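Local structure of BT_4661 (Bacteroides thetaiotaomicron, 4AK2) at residues 25-39 and 108-120. The protein is a SusE-like surface glycan-binding protein whose C-terminal ligand-binding domain, described here, binds heparin or heparan sulfate chains, probably at the bacterial cell surface. Sequence-based numbering, arbitrary orientation.
Sequences ADQFRIEAGGKLNSV and KQPVFFHFSMISD
Arg29 and His114 sit abreast on parallel strands 27-30 and 108-115, a worked example of how an outer strand is fastened through both backbone and side chains. Strand 27-30 is outermost, within this chain, in a mixed four-stranded sheet; its neighbour 105-115 runs antiparallel to 89-98 on the other side. The ladder runs from Phe112 N to Asp26 O through to Ser116 N to Ile30 O, and its shortest rung, Ile30 N to His114 O, measures 2.7 Å. Arg29 can be followed outward. Its CB and CG pass the carbonyl oxygen of His114, CG at 3.7 Å, and CD then reaches CB of Ser116. A bend at chi3 (-73°) turns NE back onto ND1 of His114, 2.9 Å away and nearly straight at 166°. The bond lies in both the guanidinium and imidazole planes, although these stand 85° apart. Beyond CZ, NH1 is bonded to Thr128 OG1 and NH2 to Tyr127 O; with the NE bond, these fix the rotation of the guanidinium. With the side chain cut back to an alanine, ND1 of His114 would probably lose its donor, and Tyr127 O and Thr128 OG1 their guanidinium partners.

The face bearing Phe28, Phe113, Ile30 and Phe115 is apolar. CG2 of Ile30 approaches CE1 of Phe115 at 3.6 Å, while CD2 of Leu36 meets CD2 of the same ring at 3.7 Å and the carbonyl oxygen of Gly34 lies at its edge. At the start of the pairing, one water joins Asp26 OD2, Gln109 NE2 and Pro110 O; the carboxylate also accepts from the backbone of Tyr12 and Gly13, and Gln109 NE2 also donates to Phe10 O. Past the strands, at the type II turn from Glu31 to Gly34, another water bridges Gly33 N and Ser116 O. Accepting at ND1 from an arginine implies that His114 is probably neutral, its proton on NE2.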
loop_
_atom_site.group_PDB
_atom_site.type_symbol
_atom_site.label_atom_id
_atom_site.label_comp_id
_atom_site.label_asym_id
_atom_site.label_seq_id
_atom_site.Cartn_x
_atom_site.Cartn_y
_atom_site.Cartn_z
ATOM N N ALA A 25 -6.273 1.371 7.346
ATOM C CA ALA A 25 -6.800 1.579 5.998
ATOM C C ALA A 25 -7.932 0.601 5.731
ATOM O O ALA A 25 -8.064 -0.457 6.391
ATOM C CB ALA A 25 -5.662 1.355 4.975
ATOM N N ASP A 26 -8.748 0.955 4.718
ATOM C CA ASP A 26 -9.724 0.007 4.182
ATOM C C ASP A 26 -8.980 -1.018 3.336
ATOM O O ASP A 26 -8.311 -0.641 2.340
ATOM C CB ASP A 26 -10.792 0.734 3.367
ATOM C CG ASP A 26 -11.777 1.501 4.222
ATOM O OD1 ASP A 26 -11.804 1.298 5.462
ATOM O OD2 ASP A 26 -12.546 2.302 3.638
ATOM N N GLN A 27 -8.999 -2.273 3.747
ATOM C CA GLN A 27 -8.096 -3.273 3.157
ATOM C C GLN A 27 -8.638 -4.670 3.308
ATOM O O GLN A 27 -9.197 -5.023 4.337
ATOM C CB GLN A 27 -6.702 -3.122 3.784
ATOM C CG GLN A 27 -6.617 -3.579 5.256
ATOM C CD GLN A 27 -5.370 -3.038 5.915
ATOM O OE1 GLN A 27 -4.292 -3.578 5.776
ATOM N NE2 GLN A 27 -5.545 -1.941 6.691
ATOM N N PHE A 28 -8.535 -5.453 2.222
ATOM C CA PHE A 28 -9.133 -6.771 2.128
ATOM C C PHE A 28 -8.173 -7.779 1.576
ATOM O O PHE A 28 -7.560 -7.541 0.546
ATOM C CB PHE A 28 -10.415 -6.706 1.247
ATOM C CG PHE A 28 -11.427 -5.802 1.871
ATOM C CD1 PHE A 28 -11.409 -4.432 1.637
ATOM C CD2 PHE A 28 -12.343 -6.303 2.799
ATOM C CE1 PHE A 28 -12.287 -3.577 2.321
ATOM C CE2 PHE A 28 -13.220 -5.442 3.479
ATOM C CZ PHE A 28 -13.177 -4.107 3.259
ATOM N N ARG A 29 -8.033 -8.887 2.283
ATOM C CA ARG A 29 -7.193 -9.977 1.845
ATOM C C ARG A 29 -8.048 -11.054 1.214
ATOM O O ARG A 29 -9.103 -11.435 1.731
ATOM C CB ARG A 29 -6.401 -10.562 3.046
ATOM C CG ARG A 29 -5.614 -11.822 2.663
ATOM C CD ARG A 29 -4.582 -12.173 3.726
ATOM N NE ARG A 29 -3.455 -11.245 3.691
ATOM C CZ ARG A 29 -2.897 -10.638 4.747
ATOM N NH1 ARG A 29 -3.354 -10.800 6.029
ATOM N NH2 ARG A 29 -1.862 -9.844 4.517
ATOM N N ILE A 30 -7.560 -11.574 0.097
ATOM C CA ILE A 30 -8.071 -12.818 -0.481
ATOM C C ILE A 30 -7.123 -13.904 0.015
ATOM O O ILE A 30 -5.915 -13.861 -0.266
ATOM C CB ILE A 30 -8.120 -12.770 -2.024
ATOM C CG1 ILE A 30 -8.986 -11.580 -2.483
ATOM C CG2 ILE A 30 -8.642 -14.097 -2.561
ATOM C CD1 ILE A 30 -8.258 -10.279 -2.717
ATOM N N GLU A 31 -7.657 -14.850 0.791
ATOM C CA GLU A 31 -6.841 -15.867 1.447
ATOM C C GLU A 31 -6.094 -16.730 0.423
ATOM O O GLU A 31 -6.549 -16.918 -0.707
ATOM C CB GLU A 31 -7.712 -16.766 2.340
ATOM C CG GLU A 31 -8.626 -17.715 1.538
ATOM C CD GLU A 31 -9.526 -18.574 2.440
ATOM O OE1 GLU A 31 -9.071 -18.999 3.542
ATOM O OE2 GLU A 31 -10.691 -18.816 2.057
ATOM N N ALA A 32 -4.957 -17.272 0.845
ATOM C CA ALA A 32 -4.174 -18.174 0.032
ATOM C C ALA A 32 -5.069 -19.280 -0.530
ATOM O O ALA A 32 -5.842 -19.909 0.214
ATOM C CB ALA A 32 -3.036 -18.744 0.845
ATOM N N GLY A 33 -4.980 -19.512 -1.839
ATOM C CA GLY A 33 -5.811 -20.529 -2.469
ATOM C C GLY A 33 -7.260 -20.153 -2.706
ATOM O O GLY A 33 -8.024 -20.967 -3.249
ATOM N N GLY A 34 -7.623 -18.913 -2.397
ATOM C CA GLY A 34 -8.965 -18.404 -2.681
ATOM C C GLY A 34 -9.174 -17.761 -4.024
ATOM O O GLY A 34 -8.345 -17.862 -4.921
ATOM N N LYS A 35 -10.325 -17.126 -4.154
ATOM C CA LYS A 35 -10.776 -16.550 -5.406
ATOM C C LYS A 35 -11.112 -15.078 -5.194
ATOM O O LYS A 35 -11.755 -14.695 -4.199
ATOM C CB LYS A 35 -12.009 -17.296 -5.940
ATOM C CG LYS A 35 -11.759 -18.779 -6.271
ATOM N N LEU A 36 -10.694 -14.249 -6.156
ATOM C CA LEU A 36 -11.011 -12.807 -6.102
ATOM C C LEU A 36 -12.511 -12.503 -6.023
ATOM O O LEU A 36 -12.913 -11.523 -5.376
ATOM C CB LEU A 36 -10.429 -12.032 -7.269
ATOM C CG LEU A 36 -8.936 -11.936 -7.355
ATOM C CD1 LEU A 36 -8.562 -11.262 -8.666
ATOM C CD2 LEU A 36 -8.437 -11.128 -6.190
ATOM N N ASN A 37 -13.332 -13.315 -6.695
ATOM C CA ASN A 37 -14.774 -13.101 -6.676
ATOM C C ASN A 37 -15.449 -13.393 -5.328
ATOM O O ASN A 37 -16.655 -13.172 -5.185
ATOM C CB ASN A 37 -15.451 -13.805 -7.860
ATOM C CG ASN A 37 -15.507 -15.313 -7.703
ATOM O OD1 ASN A 37 -15.048 -15.881 -6.705
ATOM N ND2 ASN A 37 -16.102 -15.975 -8.698
ATOM N N SER A 38 -14.674 -13.857 -4.332
ATOM C CA SER A 38 -15.253 -14.068 -2.998
ATOM C C SER A 38 -15.176 -12.844 -2.108
ATOM O O SER A 38 -15.759 -12.841 -1.035
ATOM C CB SER A 38 -14.602 -15.237 -2.274
ATOM O OG SER A 38 -13.269 -14.920 -1.953
ATOM N N VAL A 39 -14.447 -11.815 -2.526
ATOM C CA VAL A 39 -14.239 -10.650 -1.652
ATOM C C VAL A 39 -14.750 -9.437 -2.411
ATOM O O VAL A 39 -14.056 -8.909 -3.285
ATOM C CB VAL A 39 -12.739 -10.493 -1.284
ATOM C CG1 VAL A 39 -12.492 -9.241 -0.466
ATOM C CG2 VAL A 39 -12.255 -11.697 -0.484
ATOM N N LYS A 108 -13.096 11.204 -1.879
ATOM C CA LYS A 108 -12.372 10.092 -2.487
ATOM C C LYS A 108 -11.423 9.482 -1.440
ATOM O O LYS A 108 -10.791 10.200 -0.644
ATOM C CB LYS A 108 -11.632 10.459 -3.815
ATOM C CG LYS A 108 -10.355 11.304 -3.705
ATOM C CD LYS A 108 -9.761 11.718 -5.062
ATOM N N GLN A 109 -11.322 8.156 -1.454
ATOM C CA GLN A 109 -10.446 7.420 -0.502
ATOM C C GLN A 109 -9.935 6.156 -1.179
ATOM O O GLN A 109 -10.628 5.587 -2.003
ATOM C CB GLN A 109 -11.242 6.956 0.715
ATOM C CG GLN A 109 -11.935 8.078 1.505
ATOM C CD GLN A 109 -12.778 7.609 2.661
ATOM O OE1 GLN A 109 -13.459 8.428 3.309
ATOM N NE2 GLN A 109 -12.691 6.331 2.972
ATOM N N PRO A 110 -8.730 5.719 -0.831
ATOM C CA PRO A 110 -8.255 4.434 -1.358
ATOM C C PRO A 110 -8.891 3.222 -0.658
ATOM O O PRO A 110 -9.261 3.298 0.568
ATOM C CB PRO A 110 -6.755 4.475 -1.052
ATOM C CG PRO A 110 -6.699 5.272 0.244
ATOM C CD PRO A 110 -7.763 6.346 0.106
ATOM N N VAL A 111 -8.989 2.103 -1.359
ATOM C CA VAL A 111 -9.256 0.791 -0.819
ATOM C C VAL A 111 -8.183 -0.150 -1.341
ATOM O O VAL A 111 -7.898 -0.129 -2.564
ATOM C CB VAL A 111 -10.684 0.278 -1.122
ATOM C CG1 VAL A 111 -10.920 -1.112 -0.518
ATOM C CG2 VAL A 111 -11.719 1.291 -0.662
ATOM N N PHE A 112 -7.619 -0.997 -0.508
ATOM C CA PHE A 112 -6.515 -1.843 -0.844
ATOM C C PHE A 112 -6.882 -3.310 -0.770
ATOM O O PHE A 112 -7.763 -3.715 0.013
ATOM C CB PHE A 112 -5.362 -1.567 0.105
ATOM C CG PHE A 112 -4.859 -0.149 0.079
ATOM C CD1 PHE A 112 -5.421 0.812 0.924
ATOM C CD2 PHE A 112 -3.756 0.229 -0.688
ATOM C CE1 PHE A 112 -4.931 2.099 0.961
ATOM C CE2 PHE A 112 -3.282 1.535 -0.670
ATOM C CZ PHE A 112 -3.839 2.483 0.206
ATOM N N PHE A 113 -6.189 -4.104 -1.583
ATOM C CA PHE A 113 -6.395 -5.547 -1.680
ATOM C C PHE A 113 -5.105 -6.300 -1.651
ATOM O O PHE A 113 -4.121 -5.838 -2.205
ATOM C CB PHE A 113 -7.169 -5.905 -2.977
ATOM C CG PHE A 113 -8.543 -5.349 -2.999
ATOM C CD1 PHE A 113 -8.771 -4.037 -3.438
ATOM C CD2 PHE A 113 -9.627 -6.118 -2.586
ATOM C CE1 PHE A 113 -10.073 -3.476 -3.420
ATOM C CE2 PHE A 113 -10.930 -5.579 -2.557
ATOM C CZ PHE A 113 -11.161 -4.263 -3.002
ATOM N N HIS A 114 -5.108 -7.461 -0.997
ATOM C CA HIS A 114 -3.945 -8.362 -1.021
ATOM C C HIS A 114 -4.400 -9.731 -1.376
ATOM O O HIS A 114 -5.273 -10.313 -0.710
ATOM C CB HIS A 114 -3.272 -8.437 0.367
ATOM C CG HIS A 114 -2.098 -9.419 0.403
ATOM N ND1 HIS A 114 -1.986 -10.422 1.303
ATOM C CD2 HIS A 114 -0.993 -9.526 -0.444
ATOM C CE1 HIS A 114 -0.852 -11.111 1.076
ATOM N NE2 HIS A 114 -0.251 -10.583 -0.003
ATOM N N PHE A 115 -3.841 -10.299 -2.442
ATOM C CA PHE A 115 -4.138 -11.681 -2.862
ATOM C C PHE A 115 -3.000 -12.517 -2.283
ATOM O O PHE A 115 -1.893 -12.531 -2.833
ATOM C CB PHE A 115 -4.283 -11.790 -4.373
ATOM C CG PHE A 115 -4.948 -13.054 -4.873
ATOM C CD1 PHE A 115 -5.239 -14.165 -4.049
ATOM C CD2 PHE A 115 -5.306 -13.115 -6.220
ATOM C CE1 PHE A 115 -5.880 -15.302 -4.564
ATOM C CE2 PHE A 115 -5.927 -14.243 -6.745
ATOM C CZ PHE A 115 -6.213 -15.328 -5.916
ATOM N N SER A 116 -3.252 -13.204 -1.181
ATOM C CA SER A 116 -2.200 -13.967 -0.520
ATOM C C SER A 116 -1.916 -15.286 -1.251
ATOM O O SER A 116 -2.705 -15.714 -2.097
ATOM C CB SER A 116 -2.563 -14.241 0.932
ATOM O OG SER A 116 -1.380 -14.642 1.590
ATOM N N MET A 117 -0.790 -15.928 -0.921
ATOM C CA MET A 117 -0.442 -17.215 -1.498
ATOM C C MET A 117 0.631 -17.889 -0.661
ATOM O O MET A 117 1.322 -17.235 0.128
ATOM C CB MET A 117 0.075 -17.049 -2.930
ATOM C CG MET A 117 1.478 -16.475 -3.038
ATOM S SD MET A 117 2.020 -16.248 -4.736
ATOM C CE MET A 117 2.051 -17.937 -5.330
ATOM N N ILE A 118 0.767 -19.197 -0.852
ATOM C CA ILE A 118 1.957 -19.921 -0.426
ATOM C C ILE A 118 2.917 -19.892 -1.624
ATOM O O ILE A 118 2.615 -20.429 -2.701
ATOM C CB ILE A 118 1.615 -21.355 0.021
ATOM C CG1 ILE A 118 0.581 -21.309 1.147
ATOM C CG2 ILE A 118 2.885 -22.095 0.448
ATOM C CD1 ILE A 118 0.141 -22.663 1.706
ATOM N N SER A 119 4.053 -19.234 -1.434
ATOM C CA SER A 119 5.073 -19.080 -2.487
ATOM C C SER A 119 6.197 -20.120 -2.314
ATOM O O SER A 119 5.995 -21.104 -1.609
ATOM C CB SER A 119 5.553 -17.614 -2.538
ATOM O OG SER A 119 5.905 -17.136 -1.263
ATOM N N ASP A 120 7.366 -19.934 -2.930
ATOM C CA ASP A 120 8.423 -20.953 -2.816
ATOM C C ASP A 120 8.786 -21.225 -1.355
ATOM O O ASP A 120 8.751 -20.322 -0.494
ATOM C CB ASP A 120 9.719 -20.507 -3.523
ATOM C CG ASP A 120 9.673 -20.644 -5.029
ATOM O OD1 ASP A 120 8.681 -21.158 -5.606
ATOM O OD2 ASP A 120 10.659 -20.197 -5.666
HETATM O O HOH W 1 -8.235 3.210 3.162
HETATM O O HOH W 2 -11.762 3.991 1.722
HETATM O O HOH W 3 -3.428 -17.965 -3.600
#